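Local coordinates for protein DNA polymerase III subunit beta (PDB 4TRT) that probably confers processivity on DNA polymerases by encircling DNA as a ring-shaped head-to-tail homodimer and tethering them to it, at residues N5-T10 / G84-L89; G41-S46 / V58-Q63; K35-E40 / P65-V70; L15-R20 / L54-P59. One frame throughout, in Å; residues are numbered along the deposited sequence.

Contact 1: N5-T10 / G84-L89; sequences NVTKKT and GELVEL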
loop_
_atom_site.group_PDB
_atom_site.type_symbol
_atom_site.label_atom_id
_atom_site.label_comp_id
_atom_site.label_asym_id
_atom_site.label_seq_id
_atom_site.Cartn_x
_atom_site.Cartn_y
_atom_site.Cartn_z
ATOM N N ASN A 5 -9.650 -23.868 -23.737
ATOM C CA ASN A 5 -9.051 -22.619 -24.189
ATOM C C ASN A 5 -9.859 -21.468 -23.625
ATOM O O ASN A 5 -11.055 -21.408 -23.823
ATOM C CB ASN A 5 -8.995 -22.565 -25.717
ATOM C CG ASN A 5 -7.894 -23.436 -26.273
ATOM O OD1 ASN A 5 -6.701 -23.147 -26.109
ATOM N ND2 ASN A 5 -8.280 -24.504 -26.926
ATOM N N VAL A 6 -9.193 -20.577 -22.912
ATOM C CA VAL A 6 -9.851 -19.497 -22.210
ATOM C C VAL A 6 -9.014 -18.211 -22.354
ATOM O O VAL A 6 -7.795 -18.260 -22.545
ATOM C CB VAL A 6 -10.079 -19.888 -20.710
ATOM C CG1 VAL A 6 -8.763 -20.113 -19.987
ATOM C CG2 VAL A 6 -10.903 -18.850 -19.973
ATOM N N THR A 7 -9.693 -17.067 -22.326
ATOM C CA THR A 7 -9.041 -15.759 -22.336
ATOM C C THR A 7 -8.446 -15.502 -20.959
ATOM O O THR A 7 -9.113 -15.734 -19.949
ATOM C CB THR A 7 -10.065 -14.672 -22.704
ATOM O OG1 THR A 7 -10.384 -14.796 -24.097
ATOM C CG2 THR A 7 -9.531 -13.302 -22.443
ATOM N N LYS A 8 -7.200 -15.040 -20.909
ATOM C CA LYS A 8 -6.549 -14.749 -19.636
ATOM C C LYS A 8 -7.319 -13.685 -18.843
ATOM O O LYS A 8 -7.486 -13.827 -17.627
ATOM C CB LYS A 8 -5.100 -14.303 -19.822
ATOM C CG LYS A 8 -4.343 -14.117 -18.511
ATOM C CD LYS A 8 -2.910 -13.644 -18.709
ATOM C CE LYS A 8 -2.837 -12.174 -19.115
ATOM N NZ LYS A 8 -1.475 -11.807 -19.553
ATOM N N LYS A 9 -7.768 -12.637 -19.534
ATOM C CA LYS A 9 -8.476 -11.520 -18.908
ATOM C C LYS A 9 -9.694 -12.003 -18.133
ATOM O O LYS A 9 -9.909 -11.614 -16.983
ATOM C CB LYS A 9 -8.910 -10.498 -19.960
ATOM C CG LYS A 9 -9.727 -9.332 -19.396
ATOM C CD LYS A 9 -10.017 -8.279 -20.453
ATOM C CE LYS A 9 -11.285 -7.497 -20.130
ATOM N NZ LYS A 9 -11.361 -7.136 -18.682
ATOM N N THR A 10 -10.454 -12.901 -18.738
ATOM C CA THR A 10 -11.684 -13.373 -18.133
ATOM C C THR A 10 -11.374 -14.337 -16.995
ATOM O O THR A 10 -12.007 -14.283 -15.940
ATOM C CB THR A 10 -12.604 -14.045 -19.176
ATOM O OG1 THR A 10 -12.513 -13.360 -20.434
ATOM C CG2 THR A 10 -14.037 -13.950 -18.731
ATOM N N GLY A 84 0.952 -14.129 -22.169
ATOM C CA GLY A 84 0.060 -14.018 -23.336
ATOM C C GLY A 84 -1.371 -13.666 -22.962
ATOM O O GLY A 84 -1.680 -13.492 -21.782
ATOM N N GLU A 85 -2.246 -13.549 -23.962
ATOM C CA GLU A 85 -3.666 -13.260 -23.719
ATOM C C GLU A 85 -4.573 -14.490 -23.749
ATOM O O GLU A 85 -5.709 -14.408 -23.300
ATOM C CB GLU A 85 -4.188 -12.201 -24.688
ATOM C CG GLU A 85 -3.612 -10.815 -24.437
ATOM C CD GLU A 85 -3.702 -10.324 -22.983
ATOM O OE1 GLU A 85 -4.563 -10.785 -22.186
ATOM O OE2 GLU A 85 -2.875 -9.457 -22.629
ATOM N N LEU A 86 -4.084 -15.610 -24.290
ATOM C CA LEU A 86 -4.892 -16.804 -24.422
ATOM C C LEU A 86 -4.237 -17.949 -23.648
ATOM O O LEU A 86 -3.016 -18.193 -23.765
ATOM C CB LEU A 86 -5.130 -17.179 -25.889
ATOM C CG LEU A 86 -5.833 -16.147 -26.783
ATOM C CD1 LEU A 86 -5.922 -16.698 -28.204
ATOM C CD2 LEU A 86 -7.215 -15.741 -26.286
ATOM N N VAL A 87 -5.059 -18.632 -22.855
ATOM C CA VAL A 87 -4.573 -19.675 -21.940
ATOM C C VAL A 87 -5.114 -21.038 -22.368
ATOM O O VAL A 87 -6.292 -21.167 -22.677
ATOM C CB VAL A 87 -4.975 -19.364 -20.493
ATOM C CG1 VAL A 87 -4.410 -20.410 -19.517
ATOM C CG2 VAL A 87 -4.505 -17.963 -20.086
ATOM N N GLU A 88 -4.241 -22.041 -22.398
ATOM C CA GLU A 88 -4.657 -23.427 -22.567
ATOM C C GLU A 88 -4.558 -24.167 -21.225
ATOM O O GLU A 88 -3.513 -24.142 -20.578
ATOM C CB GLU A 88 -3.794 -24.138 -23.616
ATOM C CG GLU A 88 -4.322 -25.536 -23.927
ATOM C CD GLU A 88 -3.460 -26.348 -24.864
ATOM O OE1 GLU A 88 -2.226 -26.377 -24.677
ATOM O OE2 GLU A 88 -4.041 -26.991 -25.761
ATOM N N LEU A 89 -5.650 -24.813 -20.825
ATOM C CA LEU A 89 -5.673 -25.699 -19.662
ATOM C C LEU A 89 -5.747 -27.115 -20.178
ATOM O O LEU A 89 -6.444 -27.388 -21.174
ATOM C CB LEU A 89 -6.888 -25.417 -18.773
ATOM C CG LEU A 89 -6.968 -24.009 -18.208
ATOM C CD1 LEU A 89 -8.246 -23.826 -17.392
ATOM C CD2 LEU A 89 -5.696 -23.708 -17.404
HETATM O O HOH W 1 -6.977 -20.197 -25.579
HETATM O O HOH W 2 -6.779 -11.948 -22.235
#
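Val6 and Val87 form the hydrogen-bonded pair at the heart of an antiparallel strand pairing. Val6 N donates to Val87 O at 3.0 Å, and Val87 N returns the bond to Val6 O at 2.8 Å. A third backbone bond, from Lys8 N to Glu85 O, spans 2.9 Å at the point where the first strand turns into a helix.

Polar side chains extend the pairing. Lys8 runs out with CG anti to its backbone N (chi1 -174°) and bends at chi3 (74°), which brings NZ to 2.8 Å from Gly84 O. Glu85 OE2 stays 4.1 Å from Lys8 NZ, perhaps near enough for some electrostatic pull but beyond a salt bridge. With a leucine at Lys8, the Gly84 carbonyl would probably lose its ammonium donor and the turn before strand 86-92 one of its ties. One water joins Asn5 OD1 to Val87 O; another links Lys9 N to both Glu85 O and Glu85 OE1.

Among apolar contacts, Val6 CG1 meets Val87 CB at 3.9 Å, the two side chains lying alongside, while Val87 CG2 touches Lys8 CB at 3.7 Å.

Strand 2-7 lies between strands 86-92 and 61-63 in its sheet. Val6 also packs on Val58 of strand 52-59, in the facing sheet, Val87 rests on Val98 of strand 95-100, and Lys8 NZ reaches Leu82 O beyond helix 72-81.

Contact 2: G41-S46 / V58-Q63; sequences GGLTLS and VPAEVQ
Leu43 and Val58 meet through their flat peptide groups. The Val58 N-H points almost straight at the Leu43 carbonyl, 2.7 Å from Val58 N to Leu43 O. In the return bond, Leu43 N sits 2.8 Å from Val58 O and is tilted 21° from the carbonyl plane. The third bond is more oblique: Ala60 N reaches Gly41 O at 3.1 Å, with a C=O...donor angle of 127°. Between these bonds Gly42 CA comes within 3.4 Å of Val58 O, a CA-H...O contact. A CB on Gly42 would run into Val58 O and the backbone at Pro59 and Ala60, and the backbone angles by themselves call for glycine.

The pairing belongs to the beta hairpin of strands 42-48 and 52-59. After the Ala60 bond to Gly41 the chain runs on into strand 61-63, which lies beside strand 2-7 in the other sheet of the domain. It passes from one sheet to the other around Ala60, whose CB lies 3.8 Å from Gly42 CA and 4.1 Å from Leu43 CG.

Deeper in the contact, Val58 CG2, anti to its carbonyl carbon and beside the backbone N, touches Leu45 CD1 at 3.7 Å, the two side chains slanting across each other. Leu45 is packed further by Leu11, Leu15 and Leu18 of helix 8-21. Val62 CG2 approaches Leu43 CD2 more loosely, at 4.3 Å, and both residues also touch Ala4 of strand 2-7.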
loop_
_atom_site.group_PDB
_atom_site.type_symbol
_atom_site.label_atom_id
_atom_site.label_comp_id
_atom_site.label_asym_id
_atom_site.label_seq_id
_atom_site.Cartn_x
_atom_site.Cartn_y
_atom_site.Cartn_z
ATOM N N GLY A 41 -19.771 -25.013 -22.505
ATOM C CA GLY A 41 -19.808 -23.545 -22.549
ATOM C C GLY A 41 -18.675 -22.844 -21.825
ATOM O O GLY A 41 -18.344 -21.693 -22.127
ATOM N N GLY A 42 -18.060 -23.533 -20.877
ATOM C CA GLY A 42 -16.970 -22.938 -20.146
ATOM C C GLY A 42 -16.672 -23.585 -18.814
ATOM O O GLY A 42 -16.991 -24.754 -18.575
ATOM N N LEU A 43 -16.014 -22.801 -17.972
ATOM C CA LEU A 43 -15.520 -23.236 -16.686
ATOM C C LEU A 43 -16.351 -22.558 -15.601
ATOM O O LEU A 43 -16.595 -21.355 -15.661
ATOM C CB LEU A 43 -14.058 -22.817 -16.501
ATOM C CG LEU A 43 -13.020 -23.034 -17.614
ATOM C CD1 LEU A 43 -11.823 -22.136 -17.361
ATOM C CD2 LEU A 43 -12.569 -24.472 -17.712
ATOM N N THR A 44 -16.745 -23.328 -14.596
ATOM C CA THR A 44 -17.349 -22.769 -13.392
ATOM C C THR A 44 -16.333 -22.922 -12.269
ATOM O O THR A 44 -15.934 -24.030 -11.933
ATOM C CB THR A 44 -18.672 -23.481 -13.073
ATOM O OG1 THR A 44 -19.569 -23.266 -14.159
ATOM C CG2 THR A 44 -19.334 -22.943 -11.795
ATOM N N LEU A 45 -15.896 -21.785 -11.737
ATOM C CA LEU A 45 -14.926 -21.715 -10.652
ATOM C C LEU A 45 -15.691 -21.520 -9.345
ATOM O O LEU A 45 -16.501 -20.596 -9.244
ATOM C CB LEU A 45 -13.986 -20.519 -10.868
ATOM C CG LEU A 45 -13.346 -20.322 -12.250
ATOM C CD1 LEU A 45 -12.632 -18.981 -12.358
ATOM C CD2 LEU A 45 -12.371 -21.449 -12.550
ATOM N N SER A 46 -15.444 -22.364 -8.341
ATOM C CA SER A 46 -16.179 -22.221 -7.098
ATOM C C SER A 46 -15.343 -22.535 -5.849
ATOM O O SER A 46 -14.309 -23.235 -5.910
ATOM C CB SER A 46 -17.464 -23.060 -7.149
ATOM O OG SER A 46 -17.194 -24.435 -6.946
ATOM N N VAL A 58 -16.732 -18.712 -16.289
ATOM C CA VAL A 58 -15.805 -18.164 -17.252
ATOM C C VAL A 58 -16.026 -18.863 -18.598
ATOM O O VAL A 58 -15.785 -20.069 -18.714
ATOM C CB VAL A 58 -14.350 -18.355 -16.778
ATOM C CG1 VAL A 58 -13.370 -17.838 -17.821
ATOM C CG2 VAL A 58 -14.145 -17.660 -15.425
ATOM N N PRO A 59 -16.474 -18.113 -19.625
ATOM C CA PRO A 59 -16.648 -18.734 -20.941
ATOM C C PRO A 59 -15.360 -19.328 -21.482
ATOM O O PRO A 59 -14.287 -18.744 -21.306
ATOM C CB PRO A 59 -17.125 -17.566 -21.827
ATOM C CG PRO A 59 -17.816 -16.647 -20.878
ATOM C CD PRO A 59 -17.048 -16.753 -19.579
ATOM N N ALA A 60 -15.468 -20.495 -22.106
ATOM C CA ALA A 60 -14.310 -21.206 -22.618
ATOM C C ALA A 60 -14.738 -22.265 -23.601
ATOM O O ALA A 60 -15.890 -22.694 -23.604
ATOM C CB ALA A 60 -13.555 -21.872 -21.461
ATOM N N GLU A 61 -13.799 -22.715 -24.424
ATOM C CA GLU A 61 -14.037 -23.875 -25.254
ATOM C C GLU A 61 -13.379 -25.053 -24.580
ATOM O O GLU A 61 -12.179 -25.030 -24.339
ATOM C CB GLU A 61 -13.491 -23.648 -26.660
ATOM C CG GLU A 61 -14.124 -22.392 -27.236
ATOM C CD GLU A 61 -14.152 -22.342 -28.742
ATOM O OE1 GLU A 61 -13.490 -23.190 -29.381
ATOM O OE2 GLU A 61 -14.860 -21.448 -29.282
ATOM N N VAL A 62 -14.173 -26.078 -24.282
ATOM C CA VAL A 62 -13.709 -27.226 -23.520
ATOM C C VAL A 62 -13.965 -28.530 -24.290
ATOM O O VAL A 62 -15.026 -28.711 -24.883
ATOM C CB VAL A 62 -14.427 -27.324 -22.163
ATOM C CG1 VAL A 62 -13.864 -28.493 -21.361
ATOM C CG2 VAL A 62 -14.292 -26.027 -21.352
ATOM N N GLN A 63 -12.985 -29.436 -24.279
ATOM C CA GLN A 63 -13.195 -30.788 -24.791
ATOM C C GLN A 63 -13.014 -31.783 -23.644
ATOM O O GLN A 63 -12.171 -31.586 -22.762
ATOM C CB GLN A 63 -12.248 -31.119 -25.953
ATOM C CG GLN A 63 -10.777 -31.036 -25.584
ATOM C CD GLN A 63 -9.891 -31.821 -26.543
ATOM O OE1 GLN A 63 -9.942 -31.616 -27.761
ATOM N NE2 GLN A 63 -9.063 -32.719 -25.994
#

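Contact 3: K35-E40 / P65-V70; sequences KVETSE and PENFVV
Val36 and Phe68 satisfy each other's backbone groups as a hydrogen-bonded antiparallel pair. Val36 N donates to Phe68 O at 2.9 Å, and Phe68 N donates back to Val36 O at 3.1 Å. Val36 O also receives a CA-H...O contact from Asn67 CA at 3.3 Å.

Next to this pair, side chains supply further partners. Thr38 N has a weak bond to Asn67 OD1, 3.3 Å long and bent, so an amide oxygen stands in for a backbone carbonyl. The same oxygen lies close to Glu37 CA. The Thr38 hydroxyl donates to Glu66 O, with 2.7 Å between Thr38 OG1 and Glu66 O; its chi1 of 55° sets OG1 between the backbone N and carbonyl carbon, and the donor stands 44° out of the carbonyl plane. Pro65 CB lies 3.4 Å from Thr38 OG1.

On the buried side, Val36 CB sits over one face of the Phe68 ring, 3.8 Å from its centroid, in a CH-pi contact displaced toward the rim. An alanine in place of Phe68 would probably strip this aromatic cover from Val36 and open a gap beside Met2 and Leu91.

Strand 68-71 forms an outer edge of its sheet within the chain. Strand 33-38 separates it from strand 42-48, whose Leu45 touches Val36, while the Phe68 ring reaches Met2 and Leu91 on strands of the other sheet.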
loop_
_atom_site.group_PDB
_atom_site.type_symbol
_atom_site.label_atom_id
_atom_site.label_comp_id
_atom_site.label_asym_id
_atom_site.label_seq_id
_atom_site.Cartn_x
_atom_site.Cartn_y
_atom_site.Cartn_z
ATOM N N LYS A 35 -12.535 -25.211 -6.724
ATOM C CA LYS A 35 -13.137 -26.252 -7.527
ATOM C C LYS A 35 -13.384 -25.715 -8.928
ATOM O O LYS A 35 -13.842 -24.574 -9.102
ATOM C CB LYS A 35 -14.436 -26.763 -6.912
ATOM C CG LYS A 35 -15.056 -27.899 -7.710
ATOM C CD LYS A 35 -16.043 -28.732 -6.906
ATOM C CE LYS A 35 -17.466 -28.232 -7.012
ATOM N NZ LYS A 35 -18.389 -29.015 -6.130
ATOM N N VAL A 36 -13.030 -26.514 -9.932
ATOM C CA VAL A 36 -13.234 -26.116 -11.331
ATOM C C VAL A 36 -14.087 -27.170 -12.011
ATOM O O VAL A 36 -13.713 -28.335 -12.066
ATOM C CB VAL A 36 -11.909 -25.952 -12.105
ATOM C CG1 VAL A 36 -12.201 -25.510 -13.534
ATOM C CG2 VAL A 36 -11.004 -24.948 -11.414
ATOM N N GLU A 37 -15.259 -26.761 -12.474
ATOM C CA GLU A 37 -16.167 -27.648 -13.157
ATOM C C GLU A 37 -16.216 -27.192 -14.580
ATOM O O GLU A 37 -16.333 -25.994 -14.843
ATOM C CB GLU A 37 -17.575 -27.570 -12.571
ATOM C CG GLU A 37 -17.734 -28.319 -11.270
ATOM C CD GLU A 37 -19.057 -28.021 -10.597
ATOM O OE1 GLU A 37 -19.360 -26.824 -10.401
ATOM O OE2 GLU A 37 -19.794 -28.980 -10.276
ATOM N N THR A 38 -16.113 -28.145 -15.499
ATOM C CA THR A 38 -16.069 -27.833 -16.910
ATOM C C THR A 38 -17.282 -28.419 -17.606
ATOM O O THR A 38 -17.806 -29.463 -17.221
ATOM C CB THR A 38 -14.755 -28.328 -17.564
ATOM O OG1 THR A 38 -14.566 -29.732 -17.324
ATOM C CG2 THR A 38 -13.547 -27.533 -17.017
ATOM N N SER A 39 -17.730 -27.711 -18.630
ATOM C CA SER A 39 -18.780 -28.183 -19.523
ATOM C C SER A 39 -18.474 -27.557 -20.886
ATOM O O SER A 39 -17.456 -26.871 -21.027
ATOM C CB SER A 39 -20.162 -27.785 -18.991
ATOM O OG SER A 39 -20.140 -26.520 -18.343
ATOM N N GLU A 40 -19.330 -27.787 -21.879
ATOM C CA GLU A 40 -19.088 -27.255 -23.226
ATOM C C GLU A 40 -18.893 -25.729 -23.214
ATOM O O GLU A 40 -17.942 -25.225 -23.813
ATOM C CB GLU A 40 -20.214 -27.651 -24.206
ATOM C CG GLU A 40 -21.501 -26.864 -24.018
ATOM C CD GLU A 40 -22.611 -27.279 -24.960
ATOM O OE1 GLU A 40 -22.297 -27.642 -26.114
ATOM O OE2 GLU A 40 -23.794 -27.222 -24.547
ATOM N N PRO A 65 -14.904 -32.676 -20.890
ATOM C CA PRO A 65 -14.989 -32.000 -19.600
ATOM C C PRO A 65 -14.793 -32.947 -18.410
ATOM O O PRO A 65 -15.246 -34.090 -18.430
ATOM C CB PRO A 65 -16.405 -31.394 -19.599
ATOM C CG PRO A 65 -17.168 -32.158 -20.611
ATOM C CD PRO A 65 -16.164 -32.561 -21.649
ATOM N N GLU A 66 -14.111 -32.440 -17.395
ATOM C CA GLU A 66 -13.790 -33.190 -16.198
ATOM C C GLU A 66 -13.608 -32.153 -15.092
ATOM O O GLU A 66 -13.224 -31.023 -15.367
ATOM C CB GLU A 66 -12.498 -33.967 -16.433
ATOM C CG GLU A 66 -12.143 -34.989 -15.378
ATOM C CD GLU A 66 -10.881 -35.773 -15.738
ATOM O OE1 GLU A 66 -10.445 -35.721 -16.912
ATOM O OE2 GLU A 66 -10.320 -36.445 -14.848
ATOM N N ASN A 67 -13.932 -32.520 -13.858
ATOM C CA ASN A 67 -13.826 -31.594 -12.730
ATOM C C ASN A 67 -12.556 -31.862 -11.937
ATOM O O ASN A 67 -12.055 -32.981 -11.926
ATOM C CB ASN A 67 -15.031 -31.720 -11.811
ATOM C CG ASN A 67 -16.349 -31.503 -12.525
ATOM O OD1 ASN A 67 -16.434 -30.768 -13.504
ATOM N ND2 ASN A 67 -17.386 -32.144 -12.029
ATOM N N PHE A 68 -12.038 -30.835 -11.280
ATOM C CA PHE A 68 -10.822 -30.975 -10.481
ATOM C C PHE A 68 -10.738 -29.874 -9.441
ATOM O O PHE A 68 -11.466 -28.885 -9.528
ATOM C CB PHE A 68 -9.565 -30.949 -11.384
ATOM C CG PHE A 68 -9.400 -29.687 -12.173
ATOM C CD1 PHE A 68 -9.979 -29.556 -13.432
ATOM C CD2 PHE A 68 -8.653 -28.634 -11.680
ATOM C CE1 PHE A 68 -9.811 -28.395 -14.172
ATOM C CE2 PHE A 68 -8.490 -27.462 -12.409
ATOM C CZ PHE A 68 -9.076 -27.342 -13.663
ATOM N N VAL A 69 -9.837 -30.056 -8.472
ATOM C CA VAL A 69 -9.484 -29.018 -7.517
ATOM C C VAL A 69 -7.985 -28.698 -7.586
ATOM O O VAL A 69 -7.155 -29.567 -7.843
ATOM C CB VAL A 69 -9.881 -29.379 -6.068
ATOM C CG1 VAL A 69 -11.401 -29.551 -5.945
ATOM C CG2 VAL A 69 -9.141 -30.620 -5.575
ATOM N N VAL A 70 -7.659 -27.433 -7.365
ATOM C CA VAL A 70 -6.287 -26.957 -7.304
ATOM C C VAL A 70 -6.216 -25.881 -6.209
ATOM O O VAL A 70 -7.236 -25.267 -5.886
ATOM C CB VAL A 70 -5.814 -26.339 -8.646
ATOM C CG1 VAL A 70 -5.412 -27.405 -9.655
ATOM C CG2 VAL A 70 -6.883 -25.404 -9.210
#

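Contact 4: L15-R20 / L54-P59; sequences LGLLER and LSCFVP
Leu18 and Leu54 carry the closest approach between helix and strand, made by methyl groups against each other and against backbone carbonyl oxygens. Leu18 CD2 comes to 3.6 Å from Leu54 O and to 4.0 Å from Leu54 CD2, the two side chains slanting past each other. With CG anti to the backbone N (chi1 -177°), Leu54 extends toward the helix, and its CD2 also rests 3.7 Å from Leu17 O. Two residues along the strand, Leu18 CD1 lies 4.3 Å from Cys56 CB. A further touch between Leu17 CD1 and the Cys56 sulfur is doubtful, because the cysteine was modelled in two conformers.

This is a helix laid on a beta sheet: the short segments run nearly antiparallel, 168° apart, with axes 8.7 Å from each other at closest. Alternate strand residues, Leu54 and Cys56, face the helix, as expected for an extended chain. In this family each domain packs its helices against sheets, and the helices line the inside of the ring around DNA.

In the next shell, Leu45 of strand 42-48 and Leu34 of strand 33-38 flank Leu18. Val224 touches Leu17, Leu54 and Cys56, and Met226 reaches Leu54. Backbone bonds hold strand 52-59 between strands 42-48 and 224-229, fixing Leu54 and Cys56 in position. On another side of helix 8-21, Leu15 packs on Phe75, Ala76 and Val79, and Glu19 forms a salt bridge with Arg80, all of helix 72-81.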
loop_
_atom_site.group_PDB
_atom_site.type_symbol
_atom_site.label_atom_id
_atom_site.label_comp_id
_atom_site.label_asym_id
_atom_site.label_seq_id
_atom_site.Cartn_x
_atom_site.Cartn_y
_atom_site.Cartn_z
ATOM N N LEU A 15 -10.868 -15.654 -11.091
ATOM C CA LEU A 15 -9.946 -16.130 -10.069
ATOM C C LEU A 15 -9.686 -15.072 -9.013
ATOM O O LEU A 15 -9.528 -15.406 -7.830
ATOM C CB LEU A 15 -8.620 -16.588 -10.686
ATOM C CG LEU A 15 -8.656 -17.871 -11.507
ATOM C CD1 LEU A 15 -7.321 -18.083 -12.225
ATOM C CD2 LEU A 15 -9.010 -19.068 -10.631
ATOM N N GLY A 16 -9.649 -13.816 -9.442
ATOM C CA GLY A 16 -9.507 -12.678 -8.536
ATOM C C GLY A 16 -10.641 -12.598 -7.525
ATOM O O GLY A 16 -10.417 -12.298 -6.344
ATOM N N LEU A 17 -11.861 -12.860 -7.982
ATOM C CA LEU A 17 -13.013 -12.855 -7.091
ATOM C C LEU A 17 -12.934 -14.028 -6.112
ATOM O O LEU A 17 -13.161 -13.859 -4.917
ATOM C CB LEU A 17 -14.325 -12.901 -7.889
ATOM C CG LEU A 17 -14.698 -11.686 -8.756
ATOM C CD1 LEU A 17 -15.920 -12.017 -9.613
ATOM C CD2 LEU A 17 -14.948 -10.409 -7.956
ATOM N N LEU A 18 -12.607 -15.212 -6.621
ATOM C CA LEU A 18 -12.579 -16.415 -5.797
ATOM C C LEU A 18 -11.437 -16.418 -4.791
ATOM O O LEU A 18 -11.617 -16.852 -3.660
ATOM C CB LEU A 18 -12.524 -17.679 -6.657
ATOM C CG LEU A 18 -13.937 -18.044 -7.080
ATOM C CD1 LEU A 18 -13.977 -18.705 -8.437
ATOM C CD2 LEU A 18 -14.622 -18.871 -6.001
ATOM N N GLU A 19 -10.279 -15.889 -5.174
ATOM C CA GLU A 19 -9.144 -15.877 -4.262
ATOM C C GLU A 19 -9.345 -14.938 -3.069
ATOM O O GLU A 19 -8.743 -15.146 -2.019
ATOM C CB GLU A 19 -7.830 -15.575 -4.992
ATOM C CG GLU A 19 -7.500 -14.115 -5.188
ATOM C CD GLU A 19 -6.131 -13.899 -5.815
ATOM O OE1 GLU A 19 -5.997 -12.959 -6.613
ATOM O OE2 GLU A 19 -5.181 -14.649 -5.515
ATOM N N ARG A 20 -10.193 -13.927 -3.208
ATOM C CA ARG A 20 -10.500 -13.077 -2.056
ATOM C C ARG A 20 -11.432 -13.753 -1.038
ATOM O O ARG A 20 -11.382 -13.404 0.126
ATOM C CB ARG A 20 -11.029 -11.699 -2.462
ATOM C CG ARG A 20 -9.920 -10.731 -2.871
ATOM C CD ARG A 20 -10.509 -9.412 -3.320
ATOM N NE ARG A 20 -11.585 -9.622 -4.294
ATOM C CZ ARG A 20 -12.318 -8.652 -4.832
ATOM N NH1 ARG A 20 -12.071 -7.378 -4.544
ATOM N NH2 ARG A 20 -13.290 -8.966 -5.681
ATOM N N LEU A 54 -19.144 -19.121 -3.245
ATOM C CA LEU A 54 -19.068 -18.289 -4.432
ATOM C C LEU A 54 -18.775 -19.147 -5.647
ATOM O O LEU A 54 -17.966 -20.080 -5.584
ATOM C CB LEU A 54 -17.972 -17.243 -4.244
ATOM C CG LEU A 54 -17.746 -16.213 -5.339
ATOM C CD1 LEU A 54 -18.959 -15.297 -5.478
ATOM C CD2 LEU A 54 -16.482 -15.431 -5.027
ATOM N N SER A 55 -19.433 -18.809 -6.751
ATOM C CA SER A 55 -19.257 -19.475 -8.022
ATOM C C SER A 55 -19.147 -18.413 -9.100
ATOM O O SER A 55 -19.917 -17.453 -9.093
ATOM C CB SER A 55 -20.462 -20.354 -8.304
ATOM O OG SER A 55 -20.208 -21.181 -9.400
ATOM N N CYS A 56 -18.201 -18.580 -10.014
ATOM C CA CYS A 56 -18.049 -17.664 -11.138
ATOM C C CYS A 56 -17.901 -18.454 -12.423
ATOM O O CYS A 56 -17.077 -19.370 -12.513
ATOM C CB CYS A 56 -16.833 -16.757 -10.964
ATOM S SG CYS A 56 -16.823 -15.409 -12.176
ATOM N N PHE A 57 -18.687 -18.078 -13.424
ATOM C CA PHE A 57 -18.609 -18.708 -14.735
ATOM C C PHE A 57 -17.621 -17.964 -15.640
ATOM O O PHE A 57 -17.677 -16.741 -15.757
ATOM C CB PHE A 57 -19.983 -18.733 -15.390
ATOM C CG PHE A 57 -19.987 -19.335 -16.770
ATOM C CD1 PHE A 57 -19.934 -20.711 -16.937
ATOM C CD2 PHE A 57 -20.069 -18.530 -17.899
ATOM C CE1 PHE A 57 -19.948 -21.276 -18.206
ATOM C CE2 PHE A 57 -20.088 -19.090 -19.170
ATOM C CZ PHE A 57 -20.025 -20.465 -19.320
ATOM N N VAL A 58 -16.732 -18.712 -16.289
ATOM C CA VAL A 58 -15.805 -18.164 -17.252
ATOM C C VAL A 58 -16.026 -18.863 -18.598
ATOM O O VAL A 58 -15.785 -20.069 -18.714
ATOM C CB VAL A 58 -14.350 -18.355 -16.778
ATOM C CG1 VAL A 58 -13.370 -17.838 -17.821
ATOM C CG2 VAL A 58 -14.145 -17.660 -15.425
ATOM N N PRO A 59 -16.474 -18.113 -19.625
ATOM C CA PRO A 59 -16.648 -18.734 -20.941
ATOM C C PRO A 59 -15.360 -19.328 -21.482
ATOM O O PRO A 59 -14.287 -18.744 -21.306
ATOM C CB PRO A 59 -17.125 -17.566 -21.827
ATOM C CG PRO A 59 -17.816 -16.647 -20.878
ATOM C CD PRO A 59 -17.048 -16.753 -19.579
#

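All four contacts fall within the N-terminal domain and illustrate how two sheets and helix 8-21 enclose one hydrophobic core. Contact 3 and the hairpin part of contact 2, with contact centres about 8 Å apart, share one sheet, joined by a probable hydrogen bond from Thr44 N to Glu37 O, while residues 61-63 of contact 2 enter the other. Contact 2 also shares Val58 and Pro59 with contact 4, which brings the helix onto the first sheet. Contact 1 lies in the other sheet, its centre about 11 Å from contact 2; Asn5 N makes a probable hydrogen bond to Glu61 O, and Val6 packs on Val58, so both sheets meet there. Contacts 1 and 3 do not touch, their nearest atoms being about 5 Å apart.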